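DsbA-like disulfide oxidoreductase (Wolbachia endosymbiont of Drosophila melanogaster, PDB 6EEZ) probably catalyses thiol-disulfide exchange as a homotrimeric, DsbA-like disulfide isomerase of the thioredoxin family. Local coordinates at residues D70-G75 with K80-A85; G39-S44 with D98-A103; V88-K93 with D138-M143. One frame throughout, in Å; residues are numbered along the deposited sequence.

Interaction 1 (D70-G75 with K80-A85); sequences DAPILG and KAAKSA
The backbones of Asp70 and Ala82 come within 5.8 Å of each other at their CA atoms, where the end of strand 65-70 and the loop after it run beside the second turn of helix 76-91. This is the step from an inner strand of the sheet into a helix of the inserted helical part of a DsbA-like thioredoxin fold. No hydrogen bond joins the two segments, and the contact is small and buried. Ala82 carries it. Its methyl group sits against the ring of Pro72, with Ala82 CB 3.7 Å from Pro72 CG and 3.9 Å from Pro72 CD. Asp70 comes to the same methyl from the strand side, its CB 4.1 Å from Ala82 CB. Ile144 of helix 137-154 packs on both Pro72 and Ala82. The first torsion of Asp70 (chi1 -74°) sets CG beside the backbone N and carries the carboxylate past Ala82 toward Ala85. Asp70 OD2 passes Ala85 CB at 4.3 Å, and this oxygen has its hydrogen-bond partner outside the segments, Tyr96 OH. The buried acid thus has a polar partner although the helix gives it only methyl groups. On the helix itself, Lys80 O accepts from both Ser84 N and Ser84 OG, which reach it from opposite faces of the carbonyl plane. Ser84 OG lies 2.7 Å from Lys80 O and 39° out of that plane.

Interaction 2 (G39-S44 with D98-A103); sequences GFLDYS and DFHHAA
Tyr43, just after strand 36-41, packs its ring against His100 and Ala103 of helix 96-105 and makes most of this buried contact. The setting is a thioredoxin fold of the DsbA type: the loop after the central strand leads into the Cys45-Cys48 disulfide, and the helix belongs to the helical insertion. The first torsion of Tyr43 (chi1 -74°) places CG beside the backbone N and sends the ring toward the helix. Ala103 lies over one face of that ring. Its methyl is a CH-pi donor, offset toward the rim, with Ala103 CB 3.8 Å from the ring centroid and 3.6 Å from Tyr43 CD1. One turn earlier, His100 has CG anti to its backbone N (chi1 170°), which carries the imidazole to the hydroxyl end of the tyrosine. The two rings make an offset edge-to-face pair, planes at 72°, with the edge of Tyr43 toward the face of His100. Their polar atoms are close as well. Tyr43 OH and His100 ND1 form a weak hydrogen bond of 3.3 Å, in which either could be the donor. The same hydroxyl has a weak bond to Tyr96 OH. Beside the tyrosine, Asp42 OD1 accepts from Ser44 N at 2.8 Å, an Asx turn that shapes the chain just before Cys45. Leu41 is still on the strand, and its side chain crosses that of His100 at about a right angle. One branch makes the touch: Leu41 CD2 comes obliquely to the imidazole, 3.9 Å from His100 CE1.

Interaction 3 (V88-K93 with D138-M143); sequences VYFLDK and DKIEQM
The Phe90 ring has Tyr89 over one face and the sulfur of Met143 at its edge. Tyr89, the preceding residue, turns a ring edge to that face: Tyr89 CD2 stands 3.7 Å above the Phe90 plane, over its centre, and Phe90 CE2 lies in the plane of the Tyr89 ring. Met143 comes from the opposite direction, out of helix 137-154. Its SD lies nearly in the Phe90 ring plane, 83° off the normal, and is 3.5 Å from Phe90 CZ and 3.7 Å from Phe90 CE2. This is a Met-aromatic contact of the edge type, in which the sulfur faces ring hydrogens and not the pi cloud. In Met143, CG stands beside the backbone N (chi1 -73°) and the chain is then extended (chi2 171°), which brings SD to the ring. Two further side chains approach the same end of Phe90 obliquely. Lys139 touches with the base of its chain, Lys139 CG lying 4.0 Å from Phe90 CZ. Its chain then bends at chi2 and chi3, and the charged end leads away. Ile140 adds a looser apolar touch, with CG1 4.3 Å from Phe90 CE2. The CA atoms of Phe90 and Ile140 remain 9.3 Å apart, so the two helices meet through side chains. This is plain apolar packing in the helical part of the DsbA-like thioredoxin fold, between the C-terminal part of helix 76-91 and the early part of the long helix 137-154. Leu86, one turn before Phe90, also packs on Ile140 and Met143, while Tyr89 reaches Tyr96 of helix 96-105.

Of the contacting segments, 39-44 on strand 36-41 comes first from the N terminus and opens the loop that interaction 2 closes when helix 96-105 returns to it. Interaction 1 is nested inside that loop and closes a short turn of chain after strand 65-70. Interaction 3 starts later on helix 76-91 and closes on helix 137-154, so it crosses interaction 2 and follows interaction 1 in series. Interactions 1 and 3 share helix 76-91, which meets the end of strand 65-70 in one and helix 137-154 in the other. Asp42 OD2, in interaction 2, probably accepts hydrogen bonds from Ile73 N and Leu74 N of interaction 1. Lys83 and Glu141 form a salt bridge between interactions 1 and 3.

Interaction 1 (D70-G75 with K80-A85)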
loop_
_atom_site.group_PDB
_atom_site.type_symbol
_atom_site.label_atom_id
_atom_site.label_comp_id
_atom_site.label_asym_id
_atom_site.label_seq_id
_atom_site.Cartn_x
_atom_site.Cartn_y
_atom_site.Cartn_z
ATOM N N ASP A 70 1.046 -2.525 3.008
ATOM C CA ASP A 70 2.487 -2.642 3.103
ATOM C C ASP A 70 2.821 -4.122 3.173
ATOM O O ASP A 70 2.517 -4.775 4.174
ATOM C CB ASP A 70 3.001 -1.884 4.330
ATOM C CG ASP A 70 2.974 -0.382 4.129
ATOM O OD1 ASP A 70 3.766 0.121 3.305
ATOM O OD2 ASP A 70 2.143 0.293 4.765
ATOM N N ALA A 71 3.412 -4.643 2.104
ATOM C CA ALA A 71 3.667 -6.087 1.987
ATOM C C ALA A 71 5.135 -6.333 1.718
ATOM O O ALA A 71 5.514 -6.732 0.617
ATOM C CB ALA A 71 2.823 -6.690 0.890
ATOM N N PRO A 72 5.975 -6.072 2.723
ATOM C CA PRO A 72 7.415 -6.280 2.582
ATOM C C PRO A 72 7.746 -7.760 2.347
ATOM O O PRO A 72 7.364 -8.603 3.175
ATOM C CB PRO A 72 7.967 -5.781 3.916
ATOM C CG PRO A 72 6.837 -5.956 4.868
ATOM C CD PRO A 72 5.607 -5.663 4.090
ATOM N N ILE A 73 8.427 -8.059 1.237
ATOM C CA ILE A 73 8.940 -9.407 0.954
ATOM C C ILE A 73 10.395 -9.409 0.446
ATOM O O ILE A 73 10.991 -10.481 0.253
ATOM C CB ILE A 73 8.052 -10.143 -0.090
ATOM C CG1 ILE A 73 7.875 -9.294 -1.354
ATOM C CG2 ILE A 73 6.690 -10.416 0.483
ATOM C CD1 ILE A 73 7.293 -10.035 -2.528
ATOM N N LEU A 74 10.983 -8.227 0.249
ATOM C CA LEU A 74 12.318 -8.145 -0.353
ATOM C C LEU A 74 13.436 -7.963 0.673
ATOM O O LEU A 74 14.559 -7.608 0.315
ATOM C CB LEU A 74 12.362 -7.020 -1.387
ATOM C CG LEU A 74 11.446 -7.232 -2.604
ATOM C CD1 LEU A 74 11.522 -6.048 -3.543
ATOM C CD2 LEU A 74 11.785 -8.514 -3.357
ATOM N N GLY A 75 13.133 -8.226 1.941
ATOM C CA GLY A 75 14.163 -8.283 2.968
ATOM C C GLY A 75 14.031 -7.342 4.159
ATOM O O GLY A 75 12.993 -6.707 4.404
ATOM N N LYS A 80 11.688 -2.910 7.637
ATOM C CA LYS A 80 11.933 -1.694 8.406
ATOM C C LYS A 80 11.134 -0.515 7.877
ATOM O O LYS A 80 10.477 0.190 8.638
ATOM C CB LYS A 80 13.410 -1.333 8.385
ATOM C CG LYS A 80 14.284 -2.204 9.238
ATOM C CD LYS A 80 15.703 -1.714 9.113
ATOM C CE LYS A 80 16.667 -2.459 10.010
ATOM N NZ LYS A 80 18.044 -2.036 9.689
ATOM N N ALA A 81 11.204 -0.297 6.571
ATOM C CA ALA A 81 10.519 0.834 5.978
ATOM C C ALA A 81 9.009 0.624 6.098
ATOM O O ALA A 81 8.264 1.562 6.372
ATOM C CB ALA A 81 10.944 1.026 4.533
ATOM N N ALA A 82 8.565 -0.620 5.973
ATOM C CA ALA A 82 7.148 -0.908 6.128
ATOM C C ALA A 82 6.707 -0.618 7.557
ATOM O O ALA A 82 5.698 0.050 7.764
ATOM C CB ALA A 82 6.834 -2.355 5.757
ATOM N N LYS A 83 7.461 -1.116 8.531
ATOM C CA LYS A 83 7.125 -0.923 9.936
ATOM C C LYS A 83 7.093 0.564 10.309
ATOM O O LYS A 83 6.253 1.016 11.094
ATOM C CB LYS A 83 8.138 -1.636 10.845
ATOM C CG LYS A 83 8.158 -3.170 10.764
ATOM C CD LYS A 83 7.366 -3.809 11.896
ATOM C CE LYS A 83 7.451 -5.332 11.878
ATOM N NZ LYS A 83 7.658 -5.907 13.239
ATOM N N SER A 84 8.038 1.309 9.752
ATOM C CA SER A 84 8.179 2.725 10.043
ATOM C C SER A 84 6.971 3.481 9.475
ATOM O O SER A 84 6.399 4.358 10.134
ATOM C CB SER A 84 9.504 3.246 9.461
ATOM O OG SER A 84 10.628 2.512 9.958
ATOM N N ALA A 85 6.563 3.103 8.268
ATOM C CA ALA A 85 5.400 3.695 7.624
ATOM C C ALA A 85 4.174 3.607 8.518
ATOM O O ALA A 85 3.483 4.599 8.745
ATOM C CB ALA A 85 5.126 3.021 6.299
#

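Interaction 2 (G39-S44 with D98-A103)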
loop_
_atom_site.group_PDB
_atom_site.type_symbol
_atom_site.label_atom_id
_atom_site.label_comp_id
_atom_site.label_asym_id
_atom_site.label_seq_id
_atom_site.Cartn_x
_atom_site.Cartn_y
_atom_site.Cartn_z
ATOM N N GLY A 39 -3.835 -1.294 -2.912
ATOM C CA GLY A 39 -2.508 -1.403 -3.507
ATOM C C GLY A 39 -1.583 -2.182 -2.598
ATOM O O GLY A 39 -1.606 -1.970 -1.387
ATOM N N PHE A 40 -0.813 -3.105 -3.181
ATOM C CA PHE A 40 0.150 -3.943 -2.440
ATOM C C PHE A 40 1.565 -3.653 -2.913
ATOM O O PHE A 40 1.876 -3.882 -4.074
ATOM C CB PHE A 40 -0.163 -5.431 -2.617
ATOM C CG PHE A 40 -1.480 -5.858 -2.021
ATOM C CD1 PHE A 40 -2.660 -5.659 -2.712
ATOM C CD2 PHE A 40 -1.530 -6.465 -0.773
ATOM C CE1 PHE A 40 -3.874 -6.065 -2.179
ATOM C CE2 PHE A 40 -2.722 -6.860 -0.227
ATOM C CZ PHE A 40 -3.912 -6.665 -0.939
ATOM N N LEU A 41 2.411 -3.161 -2.003
ATOM C CA LEU A 41 3.729 -2.600 -2.345
ATOM C C LEU A 41 4.835 -3.001 -1.358
ATOM O O LEU A 41 4.601 -3.172 -0.169
ATOM C CB LEU A 41 3.650 -1.059 -2.410
ATOM C CG LEU A 41 3.357 -0.428 -3.788
ATOM C CD1 LEU A 41 1.889 -0.631 -4.356
ATOM C CD2 LEU A 41 3.714 1.058 -3.762
ATOM N N ASP A 42 6.036 -3.165 -1.899
ATOM C CA ASP A 42 7.274 -3.276 -1.136
ATOM C C ASP A 42 8.060 -2.021 -1.484
ATOM O O ASP A 42 8.253 -1.717 -2.665
ATOM C CB ASP A 42 8.053 -4.537 -1.502
ATOM C CG ASP A 42 9.301 -4.724 -0.674
ATOM O OD1 ASP A 42 10.182 -3.818 -0.655
ATOM O OD2 ASP A 42 9.406 -5.801 -0.036
ATOM N N TYR A 43 8.498 -1.279 -0.473
ATOM C CA TYR A 43 9.157 -0.003 -0.730
ATOM C C TYR A 43 10.498 -0.119 -1.489
ATOM O O TYR A 43 10.892 0.826 -2.185
ATOM C CB TYR A 43 9.362 0.731 0.591
ATOM C CG TYR A 43 8.092 1.315 1.136
ATOM C CD1 TYR A 43 7.329 2.197 0.377
ATOM C CD2 TYR A 43 7.656 0.999 2.408
ATOM C CE1 TYR A 43 6.166 2.724 0.870
ATOM C CE2 TYR A 43 6.507 1.534 2.914
ATOM C CZ TYR A 43 5.758 2.388 2.142
ATOM O OH TYR A 43 4.587 2.905 2.647
ATOM N N SER A 44 11.189 -1.256 -1.379
ATOM C CA SER A 44 12.490 -1.428 -2.037
ATOM C C SER A 44 12.355 -2.021 -3.443
ATOM O O SER A 44 13.348 -2.220 -4.137
ATOM C CB SER A 44 13.409 -2.332 -1.200
ATOM O OG SER A 44 13.392 -1.989 0.182
ATOM N N ASP A 98 2.792 10.760 3.045
ATOM C CA ASP A 98 4.056 11.483 2.900
ATOM C C ASP A 98 5.246 10.579 3.158
ATOM O O ASP A 98 6.248 10.642 2.446
ATOM C CB ASP A 98 4.106 12.679 3.846
ATOM C CG ASP A 98 3.106 13.727 3.479
ATOM O OD1 ASP A 98 2.700 13.766 2.301
ATOM O OD2 ASP A 98 2.738 14.523 4.358
ATOM N N PHE A 99 5.142 9.738 4.178
ATOM C CA PHE A 99 6.174 8.750 4.405
ATOM C C PHE A 99 6.186 7.804 3.213
ATOM O O PHE A 99 7.236 7.533 2.647
ATOM C CB PHE A 99 5.950 7.981 5.703
ATOM C CG PHE A 99 7.053 7.017 6.005
ATOM C CD1 PHE A 99 8.179 7.436 6.695
ATOM C CD2 PHE A 99 6.999 5.708 5.543
ATOM C CE1 PHE A 99 9.212 6.562 6.949
ATOM C CE2 PHE A 99 8.034 4.822 5.793
ATOM C CZ PHE A 99 9.143 5.253 6.500
ATOM N N HIS A 100 5.004 7.327 2.830
ATOM C CA HIS A 100 4.842 6.393 1.720
ATOM C C HIS A 100 5.570 6.862 0.470
ATOM O O HIS A 100 6.369 6.126 -0.112
ATOM C CB HIS A 100 3.347 6.206 1.418
ATOM C CG HIS A 100 3.048 5.466 0.148
ATOM N ND1 HIS A 100 2.798 4.107 0.117
ATOM C CD2 HIS A 100 2.919 5.896 -1.129
ATOM C CE1 HIS A 100 2.531 3.731 -1.118
ATOM N NE2 HIS A 100 2.598 4.796 -1.900
ATOM N N HIS A 101 5.285 8.094 0.062
ATOM C CA HIS A 101 5.779 8.608 -1.205
ATOM C C HIS A 101 7.283 8.887 -1.126
ATOM O O HIS A 101 8.025 8.659 -2.098
ATOM C CB HIS A 101 5.023 9.883 -1.602
ATOM C CG HIS A 101 5.224 10.273 -3.027
ATOM N ND1 HIS A 101 6.081 11.282 -3.407
ATOM C CD2 HIS A 101 4.695 9.777 -4.169
ATOM C CE1 HIS A 101 6.065 11.395 -4.722
ATOM N NE2 HIS A 101 5.230 10.496 -5.210
ATOM N N ALA A 102 7.734 9.375 0.026
ATOM C CA ALA A 102 9.168 9.574 0.232
ATOM C C ALA A 102 9.910 8.244 0.214
ATOM O O ALA A 102 11.006 8.165 -0.314
ATOM C CB ALA A 102 9.436 10.303 1.541
ATOM N N ALA A 103 9.325 7.200 0.792
ATOM C CA ALA A 103 9.989 5.906 0.816
ATOM C C ALA A 103 10.134 5.380 -0.611
ATOM O O ALA A 103 11.187 4.854 -0.994
ATOM C CB ALA A 103 9.228 4.929 1.678
#

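Interaction 3 (V88-K93 with D138-M143)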
loop_
_atom_site.group_PDB
_atom_site.type_symbol
_atom_site.label_atom_id
_atom_site.label_comp_id
_atom_site.label_asym_id
_atom_site.label_seq_id
_atom_site.Cartn_x
_atom_site.Cartn_y
_atom_site.Cartn_z
ATOM N N VAL A 88 4.276 5.843 11.623
ATOM C CA VAL A 88 3.832 7.188 11.290
ATOM C C VAL A 88 2.299 7.269 11.220
ATOM O O VAL A 88 1.684 8.197 11.744
ATOM C CB VAL A 88 4.450 7.635 9.940
ATOM C CG1 VAL A 88 3.756 8.877 9.382
ATOM C CG2 VAL A 88 5.937 7.871 10.107
ATOM N N TYR A 89 1.691 6.301 10.552
ATOM C CA TYR A 89 0.241 6.238 10.418
ATOM C C TYR A 89 -0.478 6.381 11.752
ATOM O O TYR A 89 -1.446 7.129 11.876
ATOM C CB TYR A 89 -0.153 4.917 9.758
ATOM C CG TYR A 89 -1.628 4.623 9.744
ATOM C CD1 TYR A 89 -2.477 5.267 8.856
ATOM C CD2 TYR A 89 -2.167 3.668 10.594
ATOM C CE1 TYR A 89 -3.830 4.980 8.820
ATOM C CE2 TYR A 89 -3.525 3.367 10.568
ATOM C CZ TYR A 89 -4.353 4.026 9.678
ATOM O OH TYR A 89 -5.702 3.732 9.666
ATOM N N PHE A 90 -0.002 5.656 12.751
ATOM C CA PHE A 90 -0.675 5.646 14.026
ATOM C C PHE A 90 -0.440 6.915 14.830
ATOM O O PHE A 90 -1.239 7.232 15.708
ATOM C CB PHE A 90 -0.247 4.416 14.815
ATOM C CG PHE A 90 -0.921 3.160 14.349
ATOM C CD1 PHE A 90 -2.279 2.955 14.593
ATOM C CD2 PHE A 90 -0.219 2.204 13.645
ATOM C CE1 PHE A 90 -2.917 1.799 14.153
ATOM C CE2 PHE A 90 -0.851 1.030 13.200
ATOM C CZ PHE A 90 -2.197 0.834 13.451
ATOM N N LEU A 91 0.630 7.645 14.532
ATOM C CA LEU A 91 0.842 8.970 15.138
ATOM C C LEU A 91 -0.060 10.003 14.497
ATOM O O LEU A 91 -0.682 10.819 15.178
ATOM C CB LEU A 91 2.291 9.427 14.987
ATOM C CG LEU A 91 3.360 8.726 15.812
ATOM C CD1 LEU A 91 4.719 9.096 15.263
ATOM C CD2 LEU A 91 3.256 9.110 17.279
ATOM N N ASP A 92 -0.108 9.963 13.175
ATOM C CA ASP A 92 -0.832 10.937 12.398
ATOM C C ASP A 92 -1.055 10.357 11.028
ATOM O O ASP A 92 -0.115 10.157 10.269
ATOM C CB ASP A 92 -0.044 12.246 12.348
ATOM C CG ASP A 92 -0.639 13.280 11.398
ATOM O OD1 ASP A 92 -1.750 13.105 10.866
ATOM O OD2 ASP A 92 0.032 14.307 11.200
ATOM N N LYS A 93 -2.316 10.089 10.725
ATOM C CA LYS A 93 -2.709 9.402 9.514
ATOM C C LYS A 93 -2.531 10.258 8.278
ATOM O O LYS A 93 -2.392 9.732 7.167
ATOM C CB LYS A 93 -4.164 8.960 9.621
ATOM C CG LYS A 93 -4.426 7.981 10.736
ATOM C CD LYS A 93 -5.853 7.438 10.659
ATOM C CE LYS A 93 -6.092 6.297 11.654
ATOM N NZ LYS A 93 -5.736 6.698 13.036
ATOM N N ASP A 138 3.050 -4.675 18.480
ATOM C CA ASP A 138 2.160 -5.814 18.237
ATOM C C ASP A 138 1.211 -5.570 17.068
ATOM O O ASP A 138 0.975 -6.469 16.269
ATOM C CB ASP A 138 1.325 -6.140 19.475
ATOM C CG ASP A 138 2.152 -6.661 20.614
ATOM O OD1 ASP A 138 3.365 -6.874 20.401
ATOM O OD2 ASP A 138 1.589 -6.868 21.717
ATOM N N LYS A 139 0.655 -4.363 16.965
ATOM C CA LYS A 139 -0.394 -4.123 15.985
ATOM C C LYS A 139 0.195 -3.949 14.603
ATOM O O LYS A 139 -0.386 -4.385 13.618
ATOM C CB LYS A 139 -1.224 -2.909 16.349
ATOM C CG LYS A 139 -2.386 -2.691 15.409
ATOM C CD LYS A 139 -3.690 -2.532 16.174
ATOM C CE LYS A 139 -4.191 -3.868 16.716
ATOM N NZ LYS A 139 -5.365 -3.686 17.610
ATOM N N ILE A 140 1.353 -3.309 14.532
ATOM C CA ILE A 140 2.067 -3.178 13.271
ATOM C C ILE A 140 2.469 -4.565 12.765
ATOM O O ILE A 140 2.330 -4.871 11.585
ATOM C CB ILE A 140 3.328 -2.302 13.423
ATOM C CG1 ILE A 140 2.921 -0.864 13.760
ATOM C CG2 ILE A 140 4.166 -2.351 12.152
ATOM C CD1 ILE A 140 4.056 -0.001 14.254
ATOM N N GLU A 141 3.000 -5.380 13.669
ATOM C CA GLU A 141 3.429 -6.720 13.329
ATOM C C GLU A 141 2.230 -7.505 12.785
ATOM O O GLU A 141 2.324 -8.148 11.749
ATOM C CB GLU A 141 4.042 -7.409 14.555
ATOM C CG GLU A 141 4.289 -8.915 14.399
ATOM C CD GLU A 141 5.399 -9.236 13.399
ATOM O OE1 GLU A 141 6.147 -8.307 13.009
ATOM O OE2 GLU A 141 5.539 -10.421 13.020
ATOM N N GLN A 142 1.102 -7.415 13.487
ATOM C CA GLN A 142 -0.130 -8.096 13.093
ATOM C C GLN A 142 -0.594 -7.665 11.714
ATOM O O GLN A 142 -0.983 -8.507 10.892
ATOM C CB GLN A 142 -1.238 -7.832 14.115
ATOM C CG GLN A 142 -2.474 -8.678 13.918
ATOM C CD GLN A 142 -3.539 -8.425 14.975
ATOM O OE1 GLN A 142 -4.347 -7.510 14.835
ATOM N NE2 GLN A 142 -3.549 -9.242 16.039
ATOM N N MET A 143 -0.540 -6.358 11.458
ATOM C CA MET A 143 -1.018 -5.822 10.181
ATOM C C MET A 143 -0.149 -6.279 9.023
ATOM O O MET A 143 -0.652 -6.545 7.936
ATOM C CB MET A 143 -1.073 -4.289 10.213
ATOM C CG MET A 143 -2.208 -3.718 11.056
ATOM S SD MET A 143 -2.099 -1.916 11.284
ATOM C CE MET A 143 -2.556 -1.361 9.645
#